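Local coordinates for protein Cwp19 (Clostridioides difficile, PDB 5OQ3) that probably cleaves cell-wall glycan through the TIM-barrel glycoside hydrolase domain described here, the whole protein possibly also acting as an N-acetylmuramoyl-L-alanine amidase, at residues A30-V35 with T55-K60; V64-A69 with K365-S370; S254-G259 with D274-I279; A247-N252 with T258-S263. All coordinates share one frame; numbering follows the deposited sequence. Where two conformers were deposited one is given.

Contact 1 of 4, residues A30-V35 with T55-K60; sequences AWISTV and TDLLDK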
loop_
_atom_site.group_PDB
_atom_site.type_symbol
_atom_site.label_atom_id
_atom_site.label_comp_id
_atom_site.label_asym_id
_atom_site.label_seq_id
_atom_site.Cartn_x
_atom_site.Cartn_y
_atom_site.Cartn_z
ATOM N N ALA A 30 7.991 -2.292 8.215
ATOM C CA ALA A 30 8.099 -3.321 7.211
ATOM C C ALA A 30 6.700 -3.667 6.693
ATOM O O ALA A 30 5.783 -3.862 7.484
ATOM C CB ALA A 30 8.787 -4.549 7.753
ATOM N N TRP A 31 6.595 -3.801 5.373
ATOM C CA TRP A 31 5.397 -4.349 4.745
ATOM C C TRP A 31 5.367 -5.862 4.959
ATOM O O TRP A 31 6.383 -6.550 4.723
ATOM C CB TRP A 31 5.355 -4.040 3.240
ATOM C CG TRP A 31 4.905 -2.675 2.889
ATOM C CD1 TRP A 31 3.628 -2.214 2.891
ATOM C CD2 TRP A 31 5.696 -1.608 2.340
ATOM N NE1 TRP A 31 3.591 -0.927 2.458
ATOM C CE2 TRP A 31 4.830 -0.556 2.046
ATOM C CE3 TRP A 31 7.046 -1.473 2.018
ATOM C CZ2 TRP A 31 5.263 0.657 1.500
ATOM C CZ3 TRP A 31 7.479 -0.305 1.444
ATOM C CH2 TRP A 31 6.587 0.745 1.193
ATOM N N ILE A 32 4.201 -6.360 5.366
ATOM C CA ILE A 32 3.920 -7.791 5.448
ATOM C C ILE A 32 2.732 -8.037 4.481
ATOM O O ILE A 32 1.578 -7.778 4.789
ATOM C CB ILE A 32 3.561 -8.185 6.905
ATOM C CG1 ILE A 32 4.766 -7.867 7.849
ATOM C CG2 ILE A 32 3.153 -9.655 7.012
ATOM C CD1 ILE A 32 4.496 -8.123 9.321
ATOM N N SER A 33 3.072 -8.474 3.290
ATOM C CA SER A 33 2.143 -8.764 2.210
ATOM C C SER A 33 1.597 -10.156 2.340
ATOM O O SER A 33 2.328 -11.114 2.627
ATOM C CB SER A 33 2.821 -8.533 0.865
ATOM O OG SER A 33 1.892 -8.684 -0.192
ATOM N N THR A 34 0.292 -10.272 2.130
ATOM C CA THR A 34 -0.449 -11.536 2.218
ATOM C C THR A 34 -0.897 -12.058 0.845
ATOM O O THR A 34 -1.211 -13.240 0.684
ATOM C CB THR A 34 -1.680 -11.350 3.115
ATOM O OG1 THR A 34 -2.512 -10.330 2.558
ATOM C CG2 THR A 34 -1.279 -10.970 4.506
ATOM N N VAL A 35 -0.857 -11.196 -0.172
ATOM C CA VAL A 35 -1.211 -11.624 -1.529
ATOM C C VAL A 35 -0.189 -12.652 -1.996
ATOM O O VAL A 35 1.018 -12.483 -1.794
ATOM C CB VAL A 35 -1.324 -10.416 -2.495
ATOM C CG1 VAL A 35 0.045 -9.845 -2.846
ATOM C CG2 VAL A 35 -2.056 -10.829 -3.773
ATOM N N THR A 55 4.371 -14.571 14.815
ATOM C CA THR A 55 5.162 -14.096 15.956
ATOM C C THR A 55 6.661 -14.223 15.715
ATOM O O THR A 55 7.438 -13.386 16.134
ATOM C CB THR A 55 4.734 -14.719 17.305
ATOM O OG1 THR A 55 4.776 -16.132 17.193
ATOM C CG2 THR A 55 3.339 -14.270 17.677
ATOM N N ASP A 56 7.062 -15.293 15.054
ATOM C CA ASP A 56 8.462 -15.450 14.706
ATOM C C ASP A 56 8.922 -14.332 13.767
ATOM O O ASP A 56 10.034 -13.813 13.896
ATOM C CB ASP A 56 8.692 -16.796 14.001
ATOM C CG ASP A 56 8.699 -17.998 14.958
ATOM O OD1 ASP A 56 8.736 -17.828 16.218
ATOM O OD2 ASP A 56 8.703 -19.134 14.400
ATOM N N LEU A 57 8.063 -13.958 12.828
ATOM C CA LEU A 57 8.369 -12.863 11.908
ATOM C C LEU A 57 8.501 -11.543 12.684
ATOM O O LEU A 57 9.486 -10.828 12.532
ATOM C CB LEU A 57 7.366 -12.814 10.770
ATOM C CG LEU A 57 7.515 -11.679 9.747
ATOM C CD1 LEU A 57 8.873 -11.793 9.047
ATOM C CD2 LEU A 57 6.382 -11.709 8.746
ATOM N N LEU A 58 7.541 -11.234 13.556
ATOM C CA LEU A 58 7.660 -10.003 14.315
ATOM C C LEU A 58 8.907 -9.983 15.171
ATOM O O LEU A 58 9.534 -8.934 15.334
ATOM C CB LEU A 58 6.460 -9.809 15.192
ATOM C CG LEU A 58 5.125 -9.523 14.535
ATOM C CD1 LEU A 58 4.184 -9.032 15.601
ATOM C CD2 LEU A 58 5.237 -8.457 13.456
ATOM N N ASP A 59 9.242 -11.140 15.766
ATOM C CA ASP A 59 10.429 -11.157 16.608
ATOM C C ASP A 59 11.681 -10.788 15.804
ATOM O O ASP A 59 12.522 -10.037 16.273
ATOM C CB ASP A 59 10.660 -12.546 17.226
ATOM C CG ASP A 59 9.666 -12.916 18.312
ATOM O OD1 ASP A 59 9.017 -12.022 18.898
ATOM O OD2 ASP A 59 9.609 -14.134 18.619
ATOM N N LYS A 60 11.787 -11.311 14.596
ATOM C CA LYS A 60 12.947 -11.035 13.768
ATOM C C LYS A 60 12.943 -9.534 13.353
ATOM O O LYS A 60 13.973 -8.874 13.423
ATOM C CB LYS A 60 12.963 -11.979 12.562
ATOM C CG LYS A 60 14.316 -12.156 11.877
ATOM C CD LYS A 60 15.268 -13.120 12.599
ATOM C CE LYS A 60 14.967 -14.625 12.427
ATOM N NZ LYS A 60 15.267 -15.192 11.074
#
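I32 carries CG1 beside its backbone N (chi1 -61°) and then runs straight on through an extended second torsion (176°), so that CD1 becomes the far point of the side chain, directed from the strand at the helix. From the other side L57 holds CG anti to its own backbone N (chi1 177°), which sends the isobutyl group back toward the strand. The two chains meet tip to tip, I32 CD1 lying 4.1 Å from L57 CD2. L58, one residue further along the helix, starts off across the contact rather than into it, but its end bends nearer and brings L58 CD2 to 4.2 Å from the same I32 CD1. One methyl of the strand thus rests against methyls of two successive leucines, and the contact is made wholly of saturated carbon. Backbones stay well apart, with I32 CA 9.3 Å from L57 CA, and the side chains bridge that gap; the buried surface, 102 Å² counting both segments, is correspondingly small. All three residues are buried. This is the outer layer of a TIM barrel, where strand and helix of the first beta-alpha-beta unit pack through aliphatic side chains, while the preceding strand residue, W31, faces the interior and meets the rings of W122 and H188. Around the contact, I32 also touches A69 and V71 on the adjacent parallel strand 68-74, and L57 leans on A364 and A368, so helix 47-63 sits over strand 27-32 with helix 364-369 packed at its side.

Contact 2 of 4, residues V64-A69 with K365-S370; sequences VGINTA and KDIANS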
loop_
_atom_site.group_PDB
_atom_site.type_symbol
_atom_site.label_atom_id
_atom_site.label_comp_id
_atom_site.label_asym_id
_atom_site.label_seq_id
_atom_site.Cartn_x
_atom_site.Cartn_y
_atom_site.Cartn_z
ATOM N N VAL A 64 15.823 -6.121 14.623
ATOM C CA VAL A 64 16.649 -5.213 13.800
ATOM C C VAL A 64 16.227 -3.769 13.875
ATOM O O VAL A 64 16.768 -2.938 13.157
ATOM C CB VAL A 64 16.774 -5.672 12.334
ATOM C CG1 VAL A 64 17.252 -7.118 12.303
ATOM C CG2 VAL A 64 15.471 -5.500 11.531
ATOM N N GLY A 65 15.230 -3.471 14.705
ATOM C CA GLY A 65 14.789 -2.094 14.900
ATOM C C GLY A 65 13.462 -1.710 14.247
ATOM O O GLY A 65 13.050 -0.579 14.325
ATOM N N ILE A 66 12.789 -2.638 13.591
ATOM C CA ILE A 66 11.467 -2.339 13.034
ATOM C C ILE A 66 10.482 -2.045 14.160
ATOM O O ILE A 66 10.383 -2.782 15.145
ATOM C CB ILE A 66 10.977 -3.475 12.125
ATOM C CG1 ILE A 66 11.905 -3.703 10.949
ATOM C CG2 ILE A 66 9.533 -3.266 11.659
ATOM C CD1 ILE A 66 12.008 -2.532 10.006
ATOM N N ASN A 67 9.771 -0.924 14.009
ATOM C CA ASN A 67 8.806 -0.468 15.002
ATOM C C ASN A 67 7.373 -0.445 14.550
ATOM O O ASN A 67 6.475 -0.165 15.358
ATOM C CB ASN A 67 9.216 0.881 15.618
ATOM C CG ASN A 67 9.278 2.026 14.600
ATOM O OD1 ASN A 67 8.576 2.025 13.584
ATOM N ND2 ASN A 67 10.153 3.032 14.891
ATOM N N THR A 68 7.124 -0.838 13.302
ATOM C CA THR A 68 5.777 -0.725 12.693
ATOM C C THR A 68 5.593 -1.852 11.698
ATOM O O THR A 68 6.459 -2.019 10.822
ATOM C CB THR A 68 5.592 0.652 11.999
ATOM O OG1 THR A 68 5.782 1.698 12.959
ATOM C CG2 THR A 68 4.174 0.788 11.412
ATOM N N ALA A 69 4.472 -2.566 11.796
ATOM C CA ALA A 69 4.130 -3.626 10.851
ATOM C C ALA A 69 2.990 -3.091 10.002
ATOM O O ALA A 69 1.979 -2.647 10.528
ATOM C CB ALA A 69 3.677 -4.876 11.601
ATOM N N LYS A 365 9.862 -10.416 4.533
ATOM C CA LYS A 365 10.601 -11.654 4.302
ATOM C C LYS A 365 12.075 -11.402 3.990
ATOM O O LYS A 365 12.937 -12.257 4.252
ATOM C CB LYS A 365 9.953 -12.472 3.181
ATOM C CG LYS A 365 10.065 -11.915 1.765
ATOM C CD LYS A 365 9.422 -12.917 0.799
ATOM C CE LYS A 365 9.260 -12.372 -0.603
ATOM N NZ LYS A 365 10.568 -12.114 -1.255
ATOM N N ASP A 366 12.346 -10.269 3.331
ATOM C CA ASP A 366 13.733 -10.008 2.938
ATOM C C ASP A 366 14.618 -9.752 4.145
ATOM O O ASP A 366 15.755 -10.162 4.175
ATOM C CB ASP A 366 13.791 -8.846 1.956
ATOM C CG ASP A 366 13.081 -9.158 0.674
ATOM O OD1 ASP A 366 13.457 -10.118 -0.030
ATOM O OD2 ASP A 366 12.143 -8.422 0.326
ATOM N N ILE A 367 14.049 -9.089 5.149
ATOM C CA ILE A 367 14.743 -8.934 6.415
ATOM C C ILE A 367 14.897 -10.296 7.109
ATOM O O ILE A 367 16.015 -10.645 7.552
ATOM C CB ILE A 367 13.973 -7.957 7.331
ATOM C CG1 ILE A 367 13.948 -6.552 6.723
ATOM C CG2 ILE A 367 14.639 -7.884 8.702
ATOM C CD1 ILE A 367 12.999 -5.572 7.380
ATOM N N ALA A 368 13.789 -11.025 7.203
ATOM C CA ALA A 368 13.818 -12.345 7.871
ATOM C C ALA A 368 14.818 -13.330 7.261
ATOM O O ALA A 368 15.433 -14.104 7.994
ATOM C CB ALA A 368 12.417 -12.955 7.918
ATOM N N ASN A 369 14.960 -13.293 5.935
ATOM C CA ASN A 369 15.732 -14.317 5.206
ATOM C C ASN A 369 17.198 -13.947 4.992
ATOM O O ASN A 369 17.949 -14.749 4.457
ATOM C CB ASN A 369 15.119 -14.602 3.816
ATOM C CG ASN A 369 13.732 -15.220 3.881
ATOM O OD1 ASN A 369 13.298 -15.684 4.929
ATOM N ND2 ASN A 369 13.008 -15.189 2.751
ATOM N N SER A 370 17.607 -12.735 5.371
ATOM C CA SER A 370 18.968 -12.267 5.114
ATOM C C SER A 370 19.693 -11.773 6.377
ATOM O O SER A 370 19.330 -10.748 6.967
ATOM C CB SER A 370 18.938 -11.144 4.106
ATOM O OG SER A 370 20.244 -10.589 3.979
#
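I367 is the residue of 365-370 that meets both V64 and I66; it also touches L61 of helix 47-63 and L377 of helix 371-381, and V64 rests on L377 too. K365 opens the segment, its backbone N held by D39. D366 follows, its carboxylate accepting from the backbone N of S363, with the K365 ammonium only at long ion-pair distance. I367 then points at the other segment. With chi1 at -64° its CG1 stands beside the backbone N and CG2 anti to it, so the two branches part and serve different neighbours. I367 CG2 comes to 3.8 Å from V64 CG2, the two side chains crossing at a slant. CD1 goes instead to I66, end against end, with I367 CD1 4.1 Å from I66 CD1 and 4.2 Å from I66 CG1. A368 offers its carbonyl to K60 NZ in a weak bond. N369 N bonds K365 O at 2.8 Å, and S370 is the N-cap of helix 371-381, its OG bonded to I373 N. G65, between V64 and I66 in sequence, follows helix 47-63 with positive phi in a Schellman motif, and the chain then leads into strand 68-74. Helix 364-369, which follows the eighth strand, is thus joined to the turn between helix 47-63 and strand 68-74. Between these two segments no hydrogen bond crosses, so the contact probably rests on dispersion and the exclusion of water, over 107 Å² of buried surface.

Contact 3 of 4, residues S254-G259 with D274-I279; sequences SSDPTG and DTRAWI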
loop_
_atom_site.group_PDB
_atom_site.type_symbol
_atom_site.label_atom_id
_atom_site.label_comp_id
_atom_site.label_asym_id
_atom_site.label_seq_id
_atom_site.Cartn_x
_atom_site.Cartn_y
_atom_site.Cartn_z
ATOM N N SER A 254 10.282 16.256 -17.966
ATOM C CA SER A 254 9.920 16.349 -19.377
ATOM C C SER A 254 8.404 16.530 -19.631
ATOM O O SER A 254 8.025 16.995 -20.709
ATOM C CB SER A 254 10.435 15.117 -20.121
ATOM O OG SER A 254 9.921 13.911 -19.565
ATOM N N SER A 255 7.553 16.158 -18.669
ATOM C CA SER A 255 6.087 16.395 -18.762
ATOM C C SER A 255 5.626 17.616 -17.957
ATOM O O SER A 255 4.573 18.169 -18.237
ATOM C CB SER A 255 5.306 15.198 -18.216
ATOM O OG SER A 255 5.682 14.015 -18.864
ATOM N N ASP A 256 6.385 17.992 -16.941
ATOM C CA ASP A 256 6.014 19.081 -16.053
ATOM C C ASP A 256 7.318 19.652 -15.480
ATOM O O ASP A 256 8.049 18.939 -14.853
ATOM C CB ASP A 256 5.150 18.516 -14.929
ATOM C CG ASP A 256 4.673 19.554 -13.966
ATOM O OD1 ASP A 256 5.395 20.534 -13.739
ATOM O OD2 ASP A 256 3.551 19.392 -13.429
ATOM N N PRO A 257 7.592 20.949 -15.679
ATOM C CA PRO A 257 8.905 21.464 -15.254
ATOM C C PRO A 257 9.197 21.381 -13.753
ATOM O O PRO A 257 10.373 21.455 -13.365
ATOM C CB PRO A 257 8.917 22.924 -15.780
ATOM C CG PRO A 257 7.490 23.265 -16.025
ATOM C CD PRO A 257 6.778 21.970 -16.367
ATOM N N THR A 258 8.163 21.165 -12.933
ATOM C CA THR A 258 8.301 21.011 -11.489
ATOM C C THR A 258 8.373 19.544 -11.086
ATOM O O THR A 258 8.374 19.236 -9.902
ATOM C CB THR A 258 7.111 21.676 -10.775
ATOM O OG1 THR A 258 5.922 20.925 -11.080
ATOM C CG2 THR A 258 6.957 23.114 -11.251
ATOM N N GLY A 259 8.377 18.625 -12.056
ATOM C CA GLY A 259 8.533 17.211 -11.766
ATOM C C GLY A 259 9.984 16.826 -11.534
ATOM O O GLY A 259 10.871 17.690 -11.400
ATOM N N ASP A 274 -2.370 11.314 -8.283
ATOM C CA ASP A 274 -1.874 12.684 -8.281
ATOM C C ASP A 274 -1.346 12.994 -6.879
ATOM O O ASP A 274 -1.966 13.717 -6.095
ATOM C CB ASP A 274 -2.937 13.664 -8.721
ATOM C CG ASP A 274 -2.392 15.061 -8.945
ATOM O OD1 ASP A 274 -1.199 15.330 -8.628
ATOM O OD2 ASP A 274 -3.189 15.890 -9.445
ATOM N N THR A 275 -0.193 12.438 -6.572
ATOM C CA THR A 275 0.329 12.497 -5.193
ATOM C C THR A 275 0.519 13.937 -4.755
ATOM O O THR A 275 0.285 14.244 -3.599
ATOM C CB THR A 275 1.649 11.750 -5.124
ATOM O OG1 THR A 275 1.475 10.507 -5.794
ATOM C CG2 THR A 275 2.070 11.557 -3.682
ATOM N N ARG A 276 0.935 14.809 -5.664
ATOM C CA ARG A 276 1.084 16.216 -5.283
ATOM C C ARG A 276 -0.215 16.794 -4.786
ATOM O O ARG A 276 -0.213 17.546 -3.813
ATOM C CB ARG A 276 1.658 17.018 -6.447
ATOM C CG ARG A 276 1.668 18.502 -6.140
ATOM C CD ARG A 276 2.326 19.327 -7.237
ATOM N NE ARG A 276 3.753 19.083 -7.253
ATOM C CZ ARG A 276 4.581 19.553 -8.176
ATOM N NH1 ARG A 276 4.123 20.301 -9.173
ATOM N NH2 ARG A 276 5.872 19.315 -8.102
ATOM N N ALA A 277 -1.321 16.527 -5.468
ATOM C CA ALA A 277 -2.610 17.026 -5.000
ATOM C C ALA A 277 -2.934 16.487 -3.634
ATOM O O ALA A 277 -3.518 17.202 -2.793
ATOM C CB ALA A 277 -3.708 16.620 -6.023
ATOM N N TRP A 278 -2.661 15.227 -3.369
ATOM C CA TRP A 278 -2.961 14.641 -2.084
ATOM C C TRP A 278 -2.233 15.404 -0.992
ATOM O O TRP A 278 -2.775 15.650 0.087
ATOM C CB TRP A 278 -2.546 13.180 -2.017
ATOM C CG TRP A 278 -3.027 12.293 -3.092
ATOM C CD1 TRP A 278 -4.057 12.485 -3.966
ATOM C CD2 TRP A 278 -2.488 11.007 -3.378
ATOM N NE1 TRP A 278 -4.154 11.437 -4.824
ATOM C CE2 TRP A 278 -3.214 10.492 -4.464
ATOM C CE3 TRP A 278 -1.450 10.229 -2.815
ATOM C CZ2 TRP A 278 -2.904 9.259 -5.034
ATOM C CZ3 TRP A 278 -1.165 9.025 -3.365
ATOM C CH2 TRP A 278 -1.898 8.518 -4.435
ATOM N N ILE A 279 -0.989 15.717 -1.235
ATOM C CA ILE A 279 -0.156 16.434 -0.281
ATOM C C ILE A 279 -0.649 17.851 -0.102
ATOM O O ILE A 279 -0.863 18.307 1.038
ATOM C CB ILE A 279 1.336 16.379 -0.707
ATOM C CG1 ILE A 279 1.871 14.953 -0.639
ATOM C CG2 ILE A 279 2.193 17.335 0.125
ATOM C CD1 ILE A 279 3.160 14.743 -1.366
#
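R276 grips T258 end-on with both terminal nitrogens, and the two acceptors are the hydroxyl and the carbonyl of this single residue. R276 NH1 donates to T258 OG1 at 2.7 Å, nearly straight (169°) and close to the guanidinium plane. R276 NH2 reaches T258 O at 3.1 Å; this bond is more bent (143°), and although the carbonyl oxygen lies in the guanidinium plane, the nitrogen stands above the plane of the carbonyl. A weak third bond joins NH2 to OG1. The arginine leaves the helix with CG anti to its backbone N (chi1 173°), stretches out and bends at chi3, meeting the threonine side chain at about a right angle. T258 is readied by D256: T258 OG1 donates to D256 OD1 at 2.7 Å, and T258 N reaches that same oxygen at 3.0 Å, both from one face of the carboxylate. The second bond defines an Asx turn, superposed on a type I turn closed by G259 N to D256 O, 2.8 Å. Segment 254-259 belongs to the long loop after barrel strand 241-244; R276 lies in the first turn of helix 275-280, which leads on to the next barrel strand, 286-287. D274 is its N-cap, with a weak bond from A277 N to D274 OD1. R276 NH2 also forms a salt bridge with E312, and W308 NE1 shares T258 O. The hydroxyl therefore links arginine to carboxylate, accepting from one and donating to the other, which probably polarises it; D256 OD2, 4.4 Å from R276 NH1, can add only general attraction between opposite charges.

Contact 4 of 4, residues A247-N252 with T258-S263; sequences AGIWRN and TGSDTS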
loop_
_atom_site.group_PDB
_atom_site.type_symbol
_atom_site.label_atom_id
_atom_site.label_comp_id
_atom_site.label_asym_id
_atom_site.label_seq_id
_atom_site.Cartn_x
_atom_site.Cartn_y
_atom_site.Cartn_z
ATOM N N ALA A 247 3.621 4.952 -6.358
ATOM C CA ALA A 247 4.840 4.735 -7.123
ATOM C C ALA A 247 5.791 5.959 -6.959
ATOM O O ALA A 247 5.378 7.082 -6.632
ATOM C CB ALA A 247 4.497 4.527 -8.578
ATOM N N GLY A 248 7.063 5.709 -7.214
ATOM C CA GLY A 248 8.111 6.647 -6.865
ATOM C C GLY A 248 8.296 7.878 -7.749
ATOM O O GLY A 248 8.992 8.823 -7.342
ATOM N N ILE A 249 7.710 7.858 -8.944
ATOM C CA ILE A 249 7.712 9.011 -9.831
ATOM C C ILE A 249 6.248 9.498 -9.983
ATOM O O ILE A 249 5.343 8.732 -10.344
ATOM C CB ILE A 249 8.330 8.692 -11.208
ATOM C CG1 ILE A 249 9.834 8.424 -11.052
ATOM C CG2 ILE A 249 8.081 9.830 -12.200
ATOM C CD1 ILE A 249 10.467 7.810 -12.272
ATOM N N TRP A 250 6.054 10.787 -9.716
ATOM C CA TRP A 250 4.781 11.479 -9.881
ATOM C C TRP A 250 4.634 11.976 -11.333
ATOM O O TRP A 250 3.787 11.452 -12.082
ATOM C CB TRP A 250 4.695 12.611 -8.865
ATOM C CG TRP A 250 3.544 13.522 -9.076
ATOM C CD1 TRP A 250 2.212 13.255 -8.828
ATOM C CD2 TRP A 250 3.594 14.863 -9.587
ATOM N NE1 TRP A 250 1.449 14.360 -9.150
ATOM C CE2 TRP A 250 2.262 15.342 -9.651
ATOM C CE3 TRP A 250 4.621 15.673 -10.074
ATOM C CZ2 TRP A 250 1.943 16.608 -10.141
ATOM C CZ3 TRP A 250 4.288 16.969 -10.509
ATOM C CH2 TRP A 250 2.981 17.394 -10.555
ATOM N N ARG A 251 5.541 12.874 -11.738
ATOM C CA ARG A 251 5.660 13.286 -13.148
ATOM C C ARG A 251 7.150 13.525 -13.405
ATOM O O ARG A 251 7.847 14.079 -12.555
ATOM C CB ARG A 251 4.919 14.592 -13.490
ATOM C CG ARG A 251 3.445 14.536 -13.252
ATOM C CD ARG A 251 2.734 15.771 -13.752
ATOM N NE ARG A 251 2.523 15.724 -15.183
ATOM C CZ ARG A 251 1.849 16.641 -15.869
ATOM N NH1 ARG A 251 1.633 16.452 -17.152
ATOM N NH2 ARG A 251 1.425 17.749 -15.284
ATOM N N ASN A 252 7.611 13.155 -14.601
ATOM C CA ASN A 252 8.924 13.519 -15.041
ATOM C C ASN A 252 8.983 15.021 -15.430
ATOM O O ASN A 252 7.987 15.617 -15.872
ATOM C CB ASN A 252 9.330 12.664 -16.233
ATOM C CG ASN A 252 9.303 11.179 -15.944
ATOM O OD1 ASN A 252 9.832 10.728 -14.927
ATOM N ND2 ASN A 252 8.731 10.395 -16.870
ATOM N N THR A 258 8.163 21.165 -12.933
ATOM C CA THR A 258 8.301 21.011 -11.489
ATOM C C THR A 258 8.373 19.544 -11.086
ATOM O O THR A 258 8.374 19.236 -9.902
ATOM C CB THR A 258 7.111 21.676 -10.775
ATOM O OG1 THR A 258 5.922 20.925 -11.080
ATOM C CG2 THR A 258 6.957 23.114 -11.251
ATOM N N GLY A 259 8.377 18.625 -12.056
ATOM C CA GLY A 259 8.533 17.211 -11.766
ATOM C C GLY A 259 9.984 16.826 -11.534
ATOM O O GLY A 259 10.871 17.690 -11.400
ATOM N N SER A 260 10.232 15.528 -11.441
ATOM C CA SER A 260 11.555 15.015 -11.093
ATOM C C SER A 260 12.418 14.770 -12.315
ATOM O O SER A 260 11.909 14.527 -13.409
ATOM C CB SER A 260 11.383 13.738 -10.256
ATOM O OG SER A 260 10.551 12.786 -10.918
ATOM N N ASP A 261 13.740 14.842 -12.104
ATOM C CA ASP A 261 14.702 14.661 -13.194
ATOM C C ASP A 261 14.883 13.173 -13.449
ATOM O O ASP A 261 15.920 12.562 -13.125
ATOM C CB ASP A 261 16.029 15.396 -12.958
ATOM C CG ASP A 261 16.979 15.285 -14.162
ATOM O OD1 ASP A 261 16.498 15.144 -15.322
ATOM O OD2 ASP A 261 18.210 15.309 -13.940
ATOM N N THR A 262 13.846 12.606 -14.063
ATOM C CA THR A 262 13.688 11.171 -14.218
ATOM C C THR A 262 13.028 10.876 -15.559
ATOM O O THR A 262 12.544 11.792 -16.228
ATOM C CB THR A 262 12.798 10.629 -13.072
ATOM O OG1 THR A 262 11.576 11.354 -12.948
ATOM C CG2 THR A 262 13.495 10.700 -11.705
ATOM N N SER A 263 12.986 9.602 -15.932
ATOM C CA SER A 263 12.266 9.121 -17.134
ATOM C C SER A 263 11.477 7.850 -16.760
ATOM O O SER A 263 11.599 7.356 -15.657
ATOM C CB SER A 263 13.254 8.903 -18.290
ATOM O OG SER A 263 14.146 7.848 -17.990
HETATM O O HOH W 1 8.062 12.769 -9.523
#
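S260 N donates to R251 O at 3.0 Å, in the carbonyl plane; together with a backbone bond between S260 and K253 it bridges N252 with S260, a single beta bridge. Beside it G259 CA approaches R251 O at 3.3 Å in a CA-H...O contact. The second direct bond is between side chains: T262 OG1 donates to N252 OD1 at 2.7 Å, lying in the amide plane on a lone pair. N252 CB starts away from the facing segment, but CG sits beside the backbone N (chi1 -58°) and the amide swings back across T262, the two side chains at roughly a right angle. Next to this pair I249 reaches T262 end to end: I249 CD1 lies 3.7 Å from T262 CB and 3.6 Å from S263 O, so hydrocarbon lies beside the T262-N252 bond. The W250 ring turns its edge to G259 CA. A water joins the two segments, accepting from W250 N at 2.8 Å and lying 2.9 Å from S260 OG, with a weak further bond to R251 O. Both segments belong to the one long loop that follows the fifth strand, 241-244, of the eight-stranded barrel; the chain loops round, so that they lie side by side. An inverse gamma turn centred on D261, with a weak bond from T262 N to S260 O, precedes T262, whose side chain points toward 247-252. Further out, N252 ND2 is held by G264 O and N252 N by E266, while Y268 makes a cation-pi contact with R251. L305 and W308 of helix 302-313 touch S260.

The contacts form two pairs, their centres 29 to 33 Å apart across the barrel. Contact 1 involves strand 27-32 and contact 2 the lead-in to its neighbour 68-74; their centres are about 7 Å apart, and A30 N meets T68 O at 3.0 Å. Contacts 3 and 4, centres also about 7 Å apart, share T258 and G259: the residue that the helix arginine holds begins the segment that packs against 247-252. W250 ties them further, W250 NE1 lying 2.9 Å from D274 OD1. Contact 4, and segment 254-259 of contact 3, lie in the loop after strand 241-244, on the side where TIM-barrel enzymes carry their active sites, though no catalytic residue is identified in these contacts; the first pair is packing of the barrel wall.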